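Local coordinates for aminotransferase, class IV (Brucella abortus, PDB 4TVI), which binds pyridoxal 5'-phosphate as a class IV aminotransferase and probably moves the amino group of leucine, isoleucine and valine to 2-oxoglutarate, at residues G159-T164 with P284-D289; F200-V205 with E214-N219; A270-S275 with G296-R301. All blocks are in the same frame, centred on the assembly; numbering follows the deposited sequence.

Contact 1 of 3, residues G159-T164 with P284-D289; sequences GFTITT and PIIGFD
In the mixed sheet of this class IV aminotransferase, Phe-160 to Ile-162 run parallel to Ile-285 to Phe-288, and four backbone bonds join the strands. Phe-160 takes a bond from Ile-286 N to its O (2.8 Å) and gives one from its N to Pro-284 O, while Ile-162 N reaches Gly-287 O (2.7 Å) and Ile-162 O receives Asp-289 N. Three residues thus face four, because Ile-162 N skips Ile-286 for Gly-287 O, as at a beta bulge. Both glycines suit tight spots: Gly-159, at phi 94° and close to Ile-286 CG2, has its CA 3.1 Å from Pro-284 O, where any side chain is disfavoured, and Gly-287 CA packs against Thr-161 CG2, a methyl that a CB would meet.

Phe-160, Ile-162, Ile-285 and Phe-288 share one face of the sheet. Ile-285 lays CG1 over the Phe-160 ring, 3.9 Å from its centroid, as a CH-pi contact. Ile-162, with CG1 between backbone N and carbonyl carbon (chi1 56°), extends CD1 over the Phe-288 ring (4.0 Å to the centroid). Branched aliphatics thus fill in between two flat rings.

At the far end Thr-163 OG1 donates to Asp-289 OD1 (2.7 Å) on its syn side, 22° out of the carboxylate plane. Asp-289 OD2 forms a salt bridge to Arg-268 and accepts from a water that also meets Thr-164 OG1. Strand 160-164 is flanked by two parallel neighbours, 281-288 and 202-206, in the mixed sheet of a fold-type IV aminotransferase.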
ATOM      1  N   GLY A 159      13.163  10.896 -23.614  1.00 29.71           N
ATOM      2  CA  GLY A 159      13.805  11.259 -22.362  1.00 30.37           C
ATOM      3  C   GLY A 159      12.918  12.112 -21.475  1.00 29.12           C
ATOM      4  O   GLY A 159      11.978  12.739 -21.961  1.00 31.54           O
ATOM      5  N   PHE A 160      13.217  12.145 -20.178  1.00 25.28           N
ATOM      6  CA  PHE A 160      12.444  12.951 -19.237  1.00 24.07           C
ATOM      7  C   PHE A 160      13.322  13.740 -18.266  1.00 23.79           C
ATOM      8  O   PHE A 160      14.525  13.498 -18.156  1.00 22.99           O
ATOM      9  CB  PHE A 160      11.458  12.070 -18.458  1.00 21.90           C
ATOM     10  CG  PHE A 160      12.111  10.995 -17.634  1.00 19.69           C
ATOM     11  CD1 PHE A 160      12.381   9.753 -18.185  1.00 18.71           C
ATOM     12  CD2 PHE A 160      12.429  11.215 -16.304  1.00 19.05           C
ATOM     13  CE1 PHE A 160      12.972   8.755 -17.423  1.00 18.67           C
ATOM     14  CE2 PHE A 160      13.020  10.222 -15.538  1.00 18.70           C
ATOM     15  CZ  PHE A 160      13.294   8.993 -16.100  1.00 17.46           C
ATOM     16  N   THR A 161      12.703  14.685 -17.567  1.00 24.47           N
ATOM     17  CA  THR A 161      13.408  15.558 -16.641  1.00 24.68           C
ATOM     18  C   THR A 161      13.159  15.155 -15.193  1.00 23.87           C
ATOM     19  O   THR A 161      12.152  14.512 -14.877  1.00 22.10           O
ATOM     20  CB  THR A 161      12.983  17.025 -16.821  1.00 25.53           C
ATOM     21  OG1 THR A 161      11.591  17.163 -16.509  1.00 24.37           O
ATOM     22  CG2 THR A 161      13.236  17.478 -18.254  1.00 26.60           C
ATOM     23  N   ILE A 162      14.079  15.540 -14.315  1.00 22.88           N
ATOM     24  CA  ILE A 162      13.935  15.244 -12.895  1.00 20.79           C
ATOM     25  C   ILE A 162      14.127  16.473 -12.018  1.00 20.64           C
ATOM     26  O   ILE A 162      14.760  17.455 -12.410  1.00 19.75           O
ATOM     27  CB  ILE A 162      14.933  14.161 -12.422  1.00 20.39           C
ATOM     28  CG1 ILE A 162      16.369  14.573 -12.750  1.00 18.92           C
ATOM     29  CG2 ILE A 162      14.617  12.815 -13.061  1.00 22.65           C
ATOM     30  CD1 ILE A 162      17.411  13.621 -12.195  1.00 18.32           C
ATOM     31  N   THR A 163      13.566  16.393 -10.819  1.00 20.55           N
ATOM     32  CA  THR A 163      13.789  17.381  -9.777  1.00 23.02           C
ATOM     33  C   THR A 163      13.873  16.603  -8.475  1.00 23.85           C
ATOM     34  O   THR A 163      13.761  15.376  -8.472  1.00 23.43           O
ATOM     35  CB  THR A 163      12.661  18.437  -9.713  1.00 21.50           C
ATOM     36  OG1 THR A 163      12.940  19.392  -8.677  1.00 21.01           O
ATOM     37  CG2 THR A 163      11.331  17.766  -9.433  1.00 21.14           C
ATOM     38  N   THR A 164      14.088  17.305  -7.372  1.00 21.85           N
ATOM     39  CA  THR A 164      14.105  16.658  -6.073  1.00 19.73           C
ATOM     40  C   THR A 164      12.687  16.540  -5.546  1.00 19.90           C
ATOM     41  O   THR A 164      11.769  17.176  -6.067  1.00 21.47           O
ATOM     42  CB  THR A 164      14.967  17.427  -5.068  1.00 17.43           C
ATOM     43  OG1 THR A 164      14.540  18.791  -5.031  1.00 18.41           O
ATOM     44  CG2 THR A 164      16.431  17.371  -5.478  1.00 17.59           C
ATOM     45  N   PRO A 284      16.909   7.963 -21.264  1.00 18.67           N
ATOM     46  CA  PRO A 284      17.743   9.100 -20.869  1.00 18.83           C
ATOM     47  C   PRO A 284      16.995  10.092 -19.992  1.00 20.23           C
ATOM     48  O   PRO A 284      15.784  10.275 -20.131  1.00 19.83           O
ATOM     49  CB  PRO A 284      18.110   9.746 -22.205  1.00 20.55           C
ATOM     50  CG  PRO A 284      16.945   9.433 -23.082  1.00 21.46           C
ATOM     51  CD  PRO A 284      16.482   8.057 -22.669  1.00 20.12           C
ATOM     52  N   ILE A 285      17.728  10.713 -19.084  1.00 16.54           N
ATOM     53  CA  ILE A 285      17.199  11.800 -18.301  1.00 18.18           C
ATOM     54  C   ILE A 285      17.859  13.068 -18.813  1.00 19.52           C
ATOM     55  O   ILE A 285      19.075  13.239 -18.704  1.00 19.27           O
ATOM     56  CB  ILE A 285      17.435  11.559 -16.805  1.00 19.52           C
ATOM     57  CG1 ILE A 285      16.530  10.408 -16.347  1.00 22.42           C
ATOM     58  CG2 ILE A 285      17.176  12.823 -15.999  1.00 16.76           C
ATOM     59  CD1 ILE A 285      16.830   9.865 -14.964  1.00 22.56           C
ATOM     60  N   ILE A 286      17.046  13.935 -19.407  1.00 19.62           N
ATOM     61  CA  ILE A 286      17.543  15.061 -20.192  1.00 18.99           C
ATOM     62  C   ILE A 286      17.471  16.397 -19.472  1.00 23.48           C
ATOM     63  O   ILE A 286      17.606  17.452 -20.093  1.00 21.31           O
ATOM     64  CB  ILE A 286      16.772  15.186 -21.515  1.00 20.88           C
ATOM     65  CG1 ILE A 286      15.275  15.372 -21.238  1.00 21.47           C
ATOM     66  CG2 ILE A 286      17.027  13.957 -22.387  1.00 20.75           C
ATOM     67  CD1 ILE A 286      14.423  15.473 -22.492  1.00 21.85           C
ATOM     68  N   GLY A 287      17.239  16.352 -18.167  1.00 26.42           N
ATOM     69  CA  GLY A 287      17.165  17.561 -17.372  1.00 27.52           C
ATOM     70  C   GLY A 287      17.120  17.266 -15.887  1.00 27.55           C
ATOM     71  O   GLY A 287      16.399  16.373 -15.438  1.00 28.88           O
ATOM     72  N   PHE A 288      17.912  18.010 -15.128  1.00 26.52           N
ATOM     73  CA  PHE A 288      17.872  17.953 -13.673  1.00 24.51           C
ATOM     74  C   PHE A 288      17.767  19.378 -13.150  1.00 26.99           C
ATOM     75  O   PHE A 288      18.759  20.104 -13.112  1.00 27.50           O
ATOM     76  CB  PHE A 288      19.108  17.239 -13.115  1.00 21.13           C
ATOM     77  CG  PHE A 288      19.042  16.960 -11.637  1.00 21.48           C
ATOM     78  CD1 PHE A 288      17.867  17.155 -10.921  1.00 23.64           C
ATOM     79  CD2 PHE A 288      20.161  16.497 -10.962  1.00 21.21           C
ATOM     80  CE1 PHE A 288      17.810  16.897  -9.563  1.00 24.06           C
ATOM     81  CE2 PHE A 288      20.112  16.240  -9.604  1.00 25.61           C
ATOM     82  CZ  PHE A 288      18.935  16.440  -8.902  1.00 24.73           C
ATOM     83  N   ASP A 289      16.550  19.769 -12.782  1.00 27.53           N
ATOM     84  CA  ASP A 289      16.241  21.139 -12.399  1.00 27.74           C
ATOM     85  C   ASP A 289      16.742  22.131 -13.457  1.00 31.33           C
ATOM     86  O   ASP A 289      16.303  22.088 -14.605  1.00 34.26           O
ATOM     87  CB  ASP A 289      16.817  21.452 -11.015  1.00 26.54           C
ATOM     88  CG  ASP A 289      16.054  20.751  -9.895  1.00 24.91           C
ATOM     89  OD1 ASP A 289      14.852  21.047  -9.710  1.00 24.26           O
ATOM     90  OD2 ASP A 289      16.649  19.898  -9.202  1.00 23.07           O
TER
HETATM   91  O   HOH W   1      15.948  20.398  -6.684  1.00 29.39           O

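Contact 2 of 3, residues F200-V205 with E214-N219; sequences FHNALV and ETATSN
Asn-202 lays its carboxamide across the side chain of Thr-215, at about a right angle, where the beta hairpin of strands 202-206 and 212-215 leads into a tight turn. Its CG stands anti to the backbone N (chi1 -153°), which carries the amide over to the turn. OD1 accepts twice: from Ala-203 N in the carbonyl plane, and from Ala-216 N at 3.0 Å, tilted 22° from that plane. ND2 donates to Thr-217 OG1 (2.9 Å), which lies almost in the amide plane. An asparagine suits the place because one flat group offers both an acceptor and a donor to a turn where strand pairing is giving out, Ala-216 N keeping a weak bond to Ala-203 O; the three bonds fix its rotation.

Farther along, Val-205 and Glu-214 form the hydrogen-bonded antiparallel pair, with Val-205 N to Glu-214 O at 2.8 Å and a weak return bond from Glu-214 N to Val-205 O. Val-205 CG2 packs over the backbone of Thr-215 and Ala-216, 3.6 Å from Ala-216 N. The Glu-214 carboxylate points to the cofactor, with OE1 close to N1 of the pyridoxal-lysine at position 180, consistent with the glutamate beside the pyridine nitrogen in fold-type IV enzymes. Val-136 of the second subunit packs on Thr-217. The turn is an ST turn, closed by Thr-217 N donating to Thr-215 OG1 at 3.1 Å with an angle of 165°.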
ATOM      1  N   PHE A 200       8.319  19.210 -13.784  1.00 26.46           N
ATOM      2  CA  PHE A 200       9.219  18.132 -14.191  1.00 24.96           C
ATOM      3  C   PHE A 200       8.472  16.805 -14.286  1.00 25.31           C
ATOM      4  O   PHE A 200       7.414  16.646 -13.684  1.00 24.26           O
ATOM      5  CB  PHE A 200      10.386  18.023 -13.212  1.00 24.33           C
ATOM      6  CG  PHE A 200      11.194  19.287 -13.099  1.00 24.92           C
ATOM      7  CD1 PHE A 200      10.838  20.276 -12.199  1.00 22.47           C
ATOM      8  CD2 PHE A 200      12.301  19.490 -13.910  1.00 25.32           C
ATOM      9  CE1 PHE A 200      11.573  21.442 -12.103  1.00 23.42           C
ATOM     10  CE2 PHE A 200      13.039  20.652 -13.819  1.00 25.02           C
ATOM     11  CZ  PHE A 200      12.674  21.630 -12.914  1.00 24.17           C
ATOM     12  N   HIS A 201       9.022  15.855 -15.038  1.00 24.50           N
ATOM     13  CA  HIS A 201       8.348  14.577 -15.265  1.00 23.24           C
ATOM     14  C   HIS A 201       8.442  13.653 -14.066  1.00 20.89           C
ATOM     15  O   HIS A 201       7.528  12.881 -13.787  1.00 18.42           O
ATOM     16  CB  HIS A 201       8.942  13.844 -16.471  1.00 23.52           C
ATOM     17  CG  HIS A 201       8.824  14.591 -17.758  1.00 27.49           C
ATOM     18  ND1 HIS A 201       9.884  15.264 -18.326  1.00 29.76           N
ATOM     19  CD2 HIS A 201       7.778  14.753 -18.602  1.00 29.49           C
ATOM     20  CE1 HIS A 201       9.493  15.820 -19.458  1.00 31.22           C
ATOM     21  NE2 HIS A 201       8.219  15.523 -19.650  1.00 30.81           N
ATOM     22  N   ASN A 202       9.573  13.715 -13.377  1.00 19.85           N
ATOM     23  CA  ASN A 202       9.919  12.685 -12.416  1.00 18.64           C
ATOM     24  C   ASN A 202      10.768  13.265 -11.297  1.00 19.33           C
ATOM     25  O   ASN A 202      11.147  14.439 -11.341  1.00 18.32           O
ATOM     26  CB  ASN A 202      10.652  11.541 -13.134  1.00 15.46           C
ATOM     27  CG  ASN A 202      10.487  10.200 -12.440  1.00 14.61           C
ATOM     28  OD1 ASN A 202      10.488  10.115 -11.215  1.00 15.67           O
ATOM     29  ND2 ASN A 202      10.321   9.143 -13.229  1.00 17.18           N
ATOM     30  N   ALA A 203      11.057  12.448 -10.291  1.00 18.64           N
ATOM     31  CA  ALA A 203      11.825  12.907  -9.143  1.00 18.19           C
ATOM     32  C   ALA A 203      13.041  12.020  -8.903  1.00 18.34           C
ATOM     33  O   ALA A 203      12.987  10.814  -9.131  1.00 19.99           O
ATOM     34  CB  ALA A 203      10.947  12.953  -7.902  1.00 17.65           C
ATOM     35  N   LEU A 204      14.140  12.625  -8.466  1.00 15.43           N
ATOM     36  CA  LEU A 204      15.297  11.868  -8.010  1.00 14.92           C
ATOM     37  C   LEU A 204      15.155  11.665  -6.502  1.00 20.09           C
ATOM     38  O   LEU A 204      15.211  12.625  -5.723  1.00 19.79           O
ATOM     39  CB  LEU A 204      16.601  12.588  -8.361  1.00 15.58           C
ATOM     40  CG  LEU A 204      17.891  11.796  -8.134  1.00 16.94           C
ATOM     41  CD1 LEU A 204      17.931  10.516  -8.994  1.00 16.51           C
ATOM     42  CD2 LEU A 204      19.138  12.664  -8.368  1.00 17.68           C
ATOM     43  N   VAL A 205      14.955  10.415  -6.098  1.00 19.48           N
ATOM     44  CA  VAL A 205      14.524  10.102  -4.741  1.00 19.27           C
ATOM     45  C   VAL A 205      15.667   9.603  -3.857  1.00 19.64           C
ATOM     46  O   VAL A 205      16.491   8.793  -4.290  1.00 14.89           O
ATOM     47  CB  VAL A 205      13.408   9.039  -4.758  1.00 16.90           C
ATOM     48  CG1 VAL A 205      12.761   8.921  -3.389  1.00 13.41           C
ATOM     49  CG2 VAL A 205      12.362   9.388  -5.815  1.00 15.47           C
ATOM     50  N   GLU A 214      16.891   6.042  -6.351  1.00 17.09           N
ATOM     51  CA  GLU A 214      16.386   5.825  -7.701  1.00 19.36           C
ATOM     52  C   GLU A 214      15.490   6.992  -8.072  1.00 19.56           C
ATOM     53  O   GLU A 214      15.434   7.984  -7.343  1.00 22.36           O
ATOM     54  CB  GLU A 214      15.612   4.506  -7.802  1.00 19.36           C
ATOM     55  CG  GLU A 214      14.496   4.369  -6.767  1.00 21.65           C
ATOM     56  CD  GLU A 214      13.594   3.178  -7.034  1.00 24.27           C
ATOM     57  OE1 GLU A 214      13.836   2.470  -8.032  1.00 23.25           O
ATOM     58  OE2 GLU A 214      12.651   2.947  -6.248  1.00 24.27           O
ATOM     59  N   THR A 215      14.775   6.876  -9.187  1.00 15.81           N
ATOM     60  CA  THR A 215      13.764   7.873  -9.500  1.00 17.29           C
ATOM     61  C   THR A 215      12.456   7.407  -8.879  1.00 15.99           C
ATOM     62  O   THR A 215      12.422   6.374  -8.217  1.00 16.11           O
ATOM     63  CB  THR A 215      13.596   8.103 -11.022  1.00 16.33           C
ATOM     64  OG1 THR A 215      12.690   7.138 -11.564  1.00 14.87           O
ATOM     65  CG2 THR A 215      14.947   8.008 -11.738  1.00 16.55           C
ATOM     66  N   ALA A 216      11.379   8.146  -9.099  1.00 17.04           N
ATOM     67  CA  ALA A 216      10.096   7.771  -8.520  1.00 17.55           C
ATOM     68  C   ALA A 216       9.483   6.564  -9.229  1.00 18.84           C
ATOM     69  O   ALA A 216       8.514   5.984  -8.744  1.00 22.60           O
ATOM     70  CB  ALA A 216       9.138   8.944  -8.553  1.00 17.90           C
ATOM     71  N   THR A 217      10.038   6.192 -10.379  1.00 18.54           N
ATOM     72  CA  THR A 217       9.469   5.105 -11.179  1.00 19.50           C
ATOM     73  C   THR A 217      10.470   4.039 -11.621  1.00 20.31           C
ATOM     74  O   THR A 217      10.077   3.034 -12.222  1.00 20.66           O
ATOM     75  CB  THR A 217       8.815   5.640 -12.466  1.00 20.46           C
ATOM     76  OG1 THR A 217       9.823   6.252 -13.285  1.00 19.30           O
ATOM     77  CG2 THR A 217       7.718   6.653 -12.150  1.00 19.78           C
ATOM     78  N   SER A 218      11.756   4.257 -11.358  1.00 16.27           N
ATOM     79  CA  SER A 218      12.778   3.413 -11.974  1.00 15.45           C
ATOM     80  C   SER A 218      14.168   3.578 -11.370  1.00 17.16           C
ATOM     81  O   SER A 218      14.477   4.618 -10.795  1.00 13.68           O
ATOM     82  CB  SER A 218      12.849   3.723 -13.465  1.00 16.98           C
ATOM     83  OG  SER A 218      13.160   5.096 -13.657  1.00 18.43           O
ATOM     84  N   ASN A 219      15.013   2.564 -11.547  1.00 14.91           N
ATOM     85  CA  ASN A 219      16.414   2.656 -11.147  1.00 16.52           C
ATOM     86  C   ASN A 219      17.102   3.773 -11.905  1.00 17.30           C
ATOM     87  O   ASN A 219      16.725   4.079 -13.034  1.00 19.49           O
ATOM     88  CB  ASN A 219      17.138   1.331 -11.391  1.00 13.99           C
ATOM     89  CG  ASN A 219      16.689   0.247 -10.441  1.00 16.76           C
ATOM     90  OD1 ASN A 219      16.223  -0.807 -10.865  1.00 13.29           O
ATOM     91  ND2 ASN A 219      16.832   0.498  -9.140  1.00 17.14           N
TER

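Contact 3 of 3, residues A270-S275 with G296-R301; sequences ADEIFS and GLVTKR
Both oxygens of the Glu-272 carboxylate are taken by the first turn of helix 297-310. OE1 receives Thr-299 N (2.8 Å) on its syn lone pair and Thr-299 OG1 (2.8 Å) nearly along its C-O axis; OE2 receives Val-298 N (3.0 Å), again on the syn lone pair. The group therefore faces the helix start with its two oxygens side by side, held by three bonds. Here the backbone N-H groups have no helical carbonyls to bond, and their combined dipole would probably favour the ionised form of the acid.

A glutamate is long enough for this: beyond CG its chain is extended (chi2 178°), carrying the carboxylate from the strand to the helix. Gly-296, at the N-cap position, brings its CA within 3.2 Å of Glu-272 OE1, a closeness that suits a residue lacking a side chain.

Next outward is Phe-274, two residues along and pointing to the same side. Its CB lies 3.5 Å from Thr-299 CG2, and the ring runs on to meet Phe-221. Val-298 touches Val-223 of strand 219-224 and Thr-299 touches Val-282 of strand 281-288, while Ile-273 turns to the other face. The axes of 272-275 and 297-301 come within 8.4 Å, their directions 28° apart: a helix packed against one face of a mixed sheet, its N-terminus held by a strand carboxylate.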
ATOM      1  N   ALA A 270      26.793  15.092 -13.016  1.00 22.79           N
ATOM      2  CA  ALA A 270      26.779  14.055 -14.045  1.00 22.51           C
ATOM      3  C   ALA A 270      26.915  14.618 -15.458  1.00 21.73           C
ATOM      4  O   ALA A 270      26.349  15.666 -15.781  1.00 20.25           O
ATOM      5  CB  ALA A 270      25.514  13.233 -13.934  1.00 20.42           C
ATOM      6  N   ASP A 271      27.679  13.914 -16.290  1.00 21.88           N
ATOM      7  CA  ASP A 271      27.744  14.215 -17.715  1.00 25.46           C
ATOM      8  C   ASP A 271      26.462  13.713 -18.366  1.00 25.14           C
ATOM      9  O   ASP A 271      25.888  14.369 -19.238  1.00 27.79           O
ATOM     10  CB  ASP A 271      28.968  13.569 -18.373  1.00 25.94           C
ATOM     11  CG  ASP A 271      30.275  14.066 -17.789  1.00 28.21           C
ATOM     12  OD1 ASP A 271      30.323  15.235 -17.359  1.00 31.55           O
ATOM     13  OD2 ASP A 271      31.256  13.289 -17.769  1.00 27.22           O
ATOM     14  N   GLU A 272      26.032  12.530 -17.937  1.00 22.90           N
ATOM     15  CA  GLU A 272      24.782  11.939 -18.400  1.00 21.15           C
ATOM     16  C   GLU A 272      24.020  11.332 -17.237  1.00 20.06           C
ATOM     17  O   GLU A 272      24.613  10.879 -16.260  1.00 19.19           O
ATOM     18  CB  GLU A 272      25.026  10.843 -19.448  1.00 19.49           C
ATOM     19  CG  GLU A 272      26.073  11.138 -20.506  1.00 17.54           C
ATOM     20  CD  GLU A 272      26.263   9.963 -21.451  1.00 18.14           C
ATOM     21  OE1 GLU A 272      25.317   9.153 -21.584  1.00 19.97           O
ATOM     22  OE2 GLU A 272      27.349   9.845 -22.060  1.00 18.53           O
ATOM     23  N   ILE A 273      22.699  11.303 -17.364  1.00 19.51           N
ATOM     24  CA  ILE A 273      21.846  10.592 -16.428  1.00 18.12           C
ATOM     25  C   ILE A 273      20.849   9.758 -17.228  1.00 18.75           C
ATOM     26  O   ILE A 273      20.302  10.228 -18.232  1.00 18.35           O
ATOM     27  CB  ILE A 273      21.077  11.551 -15.477  1.00 18.48           C
ATOM     28  CG1 ILE A 273      22.036  12.516 -14.776  1.00 20.00           C
ATOM     29  CG2 ILE A 273      20.281  10.761 -14.441  1.00 14.05           C
ATOM     30  CD1 ILE A 273      21.339  13.510 -13.845  1.00 20.52           C
ATOM     31  N   PHE A 274      20.632   8.517 -16.810  1.00 15.35           N
ATOM     32  CA  PHE A 274      19.592   7.708 -17.434  1.00 18.07           C
ATOM     33  C   PHE A 274      18.932   6.759 -16.440  1.00 18.48           C
ATOM     34  O   PHE A 274      19.384   6.611 -15.303  1.00 19.47           O
ATOM     35  CB  PHE A 274      20.152   6.936 -18.638  1.00 16.52           C
ATOM     36  CG  PHE A 274      21.156   5.859 -18.293  1.00 16.65           C
ATOM     37  CD1 PHE A 274      22.516   6.147 -18.238  1.00 14.70           C
ATOM     38  CD2 PHE A 274      20.749   4.546 -18.099  1.00 17.07           C
ATOM     39  CE1 PHE A 274      23.441   5.154 -17.953  1.00 12.87           C
ATOM     40  CE2 PHE A 274      21.668   3.546 -17.814  1.00 14.73           C
ATOM     41  CZ  PHE A 274      23.019   3.854 -17.746  1.00 17.60           C
ATOM     42  N   SER A 275      17.832   6.150 -16.861  1.00 18.59           N
ATOM     43  CA  SER A 275      17.118   5.216 -16.005  1.00 17.08           C
ATOM     44  C   SER A 275      16.958   3.874 -16.707  1.00 19.86           C
ATOM     45  O   SER A 275      17.054   3.786 -17.937  1.00 19.13           O
ATOM     46  CB  SER A 275      15.752   5.777 -15.612  1.00 19.91           C
ATOM     47  OG  SER A 275      14.875   5.813 -16.722  1.00 22.87           O
ATOM     48  N   GLY A 296      23.028  11.348 -23.932  1.00 22.20           N
ATOM     49  CA  GLY A 296      24.451  11.079 -24.053  1.00 22.18           C
ATOM     50  C   GLY A 296      24.860   9.805 -24.770  1.00 22.33           C
ATOM     51  O   GLY A 296      24.056   8.890 -24.950  1.00 20.25           O
ATOM     52  N   LEU A 297      26.135   9.757 -25.158  1.00 21.16           N
ATOM     53  CA  LEU A 297      26.711   8.638 -25.899  1.00 21.99           C
ATOM     54  C   LEU A 297      26.758   7.348 -25.085  1.00 22.53           C
ATOM     55  O   LEU A 297      26.470   6.269 -25.602  1.00 21.70           O
ATOM     56  CB  LEU A 297      28.125   8.990 -26.372  1.00 20.48           C
ATOM     57  CG  LEU A 297      28.290  10.006 -27.504  1.00 24.21           C
ATOM     58  CD1 LEU A 297      29.735  10.062 -27.973  1.00 23.80           C
ATOM     59  CD2 LEU A 297      27.388   9.654 -28.670  1.00 24.58           C
ATOM     60  N   VAL A 298      27.130   7.456 -23.814  1.00 22.83           N
ATOM     61  CA  VAL A 298      27.240   6.273 -22.967  1.00 22.09           C
ATOM     62  C   VAL A 298      25.858   5.667 -22.714  1.00 22.68           C
ATOM     63  O   VAL A 298      25.702   4.443 -22.693  1.00 23.62           O
ATOM     64  CB  VAL A 298      27.936   6.595 -21.627  1.00 19.80           C
ATOM     65  CG1 VAL A 298      27.988   5.361 -20.739  1.00 15.80           C
ATOM     66  CG2 VAL A 298      29.342   7.116 -21.885  1.00 20.99           C
ATOM     67  N   THR A 299      24.859   6.528 -22.538  1.00 21.15           N
ATOM     68  CA  THR A 299      23.477   6.080 -22.401  1.00 18.00           C
ATOM     69  C   THR A 299      23.033   5.331 -23.652  1.00 18.78           C
ATOM     70  O   THR A 299      22.450   4.248 -23.571  1.00 17.55           O
ATOM     71  CB  THR A 299      22.514   7.261 -22.169  1.00 17.34           C
ATOM     72  OG1 THR A 299      22.885   7.962 -20.975  1.00 17.29           O
ATOM     73  CG2 THR A 299      21.083   6.756 -22.037  1.00 14.51           C
ATOM     74  N   LYS A 300      23.336   5.909 -24.810  1.00 21.50           N
ATOM     75  CA  LYS A 300      22.989   5.304 -26.091  1.00 21.19           C
ATOM     76  C   LYS A 300      23.681   3.954 -26.256  1.00 20.54           C
ATOM     77  O   LYS A 300      23.090   3.004 -26.777  1.00 19.76           O
ATOM     78  CB  LYS A 300      23.364   6.245 -27.237  1.00 20.36           C
ATOM     79  CG  LYS A 300      22.526   7.514 -27.290  1.00 18.44           C
ATOM     80  CD  LYS A 300      22.797   8.339 -28.531  1.00 23.47           C
ATOM     81  CE  LYS A 300      21.896   9.567 -28.575  1.00 26.77           C
ATOM     82  NZ  LYS A 300      22.354  10.535 -29.613  1.00 29.96           N
ATOM     83  N   ARG A 301      24.926   3.865 -25.797  1.00 21.72           N
ATOM     84  CA  ARG A 301      25.671   2.613 -25.877  1.00 20.50           C
ATOM     85  C   ARG A 301      25.020   1.555 -24.996  1.00 21.48           C
ATOM     86  O   ARG A 301      24.858   0.405 -25.408  1.00 24.90           O
ATOM     87  CB  ARG A 301      27.126   2.812 -25.473  1.00 20.68           C
ATOM     88  CG  ARG A 301      27.979   1.585 -25.707  1.00 22.50           C
ATOM     89  CD  ARG A 301      29.413   1.820 -25.257  1.00 24.78           C
ATOM     90  NE  ARG A 301      30.301   0.759 -25.715  1.00 22.94           N
ATOM     91  CZ  ARG A 301      31.586   0.672 -25.392  1.00 28.48           C
ATOM     92  NH1 ARG A 301      32.141   1.584 -24.601  1.00 27.29           N
ATOM     93  NH2 ARG A 301      32.317  -0.331 -25.859  1.00 30.93           N
TER

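All three contacts involve one mixed sheet, whose neighbouring strands run in the order 212-215, 202-206, 160-164, 281-288 and 272-277; contact 3 fastens helix 297-310 to it. Contact 1 is the middle, with its centre about 9 Å from that of contact 2 and about 12 Å from that of contact 3; contacts 2 and 3 lie about 16 Å apart. Both segments of contact 2 fall between those of contact 1, and contact 2 is complete before contact 3 begins, whereas contacts 1 and 3 interleave. Backbone hydrogen bonds from Leu-204 N to Thr-163 O and from Ile-285 N to Ile-273 O join neighbouring strands, tying cofactor-side hairpin and C-terminal helix to one framework.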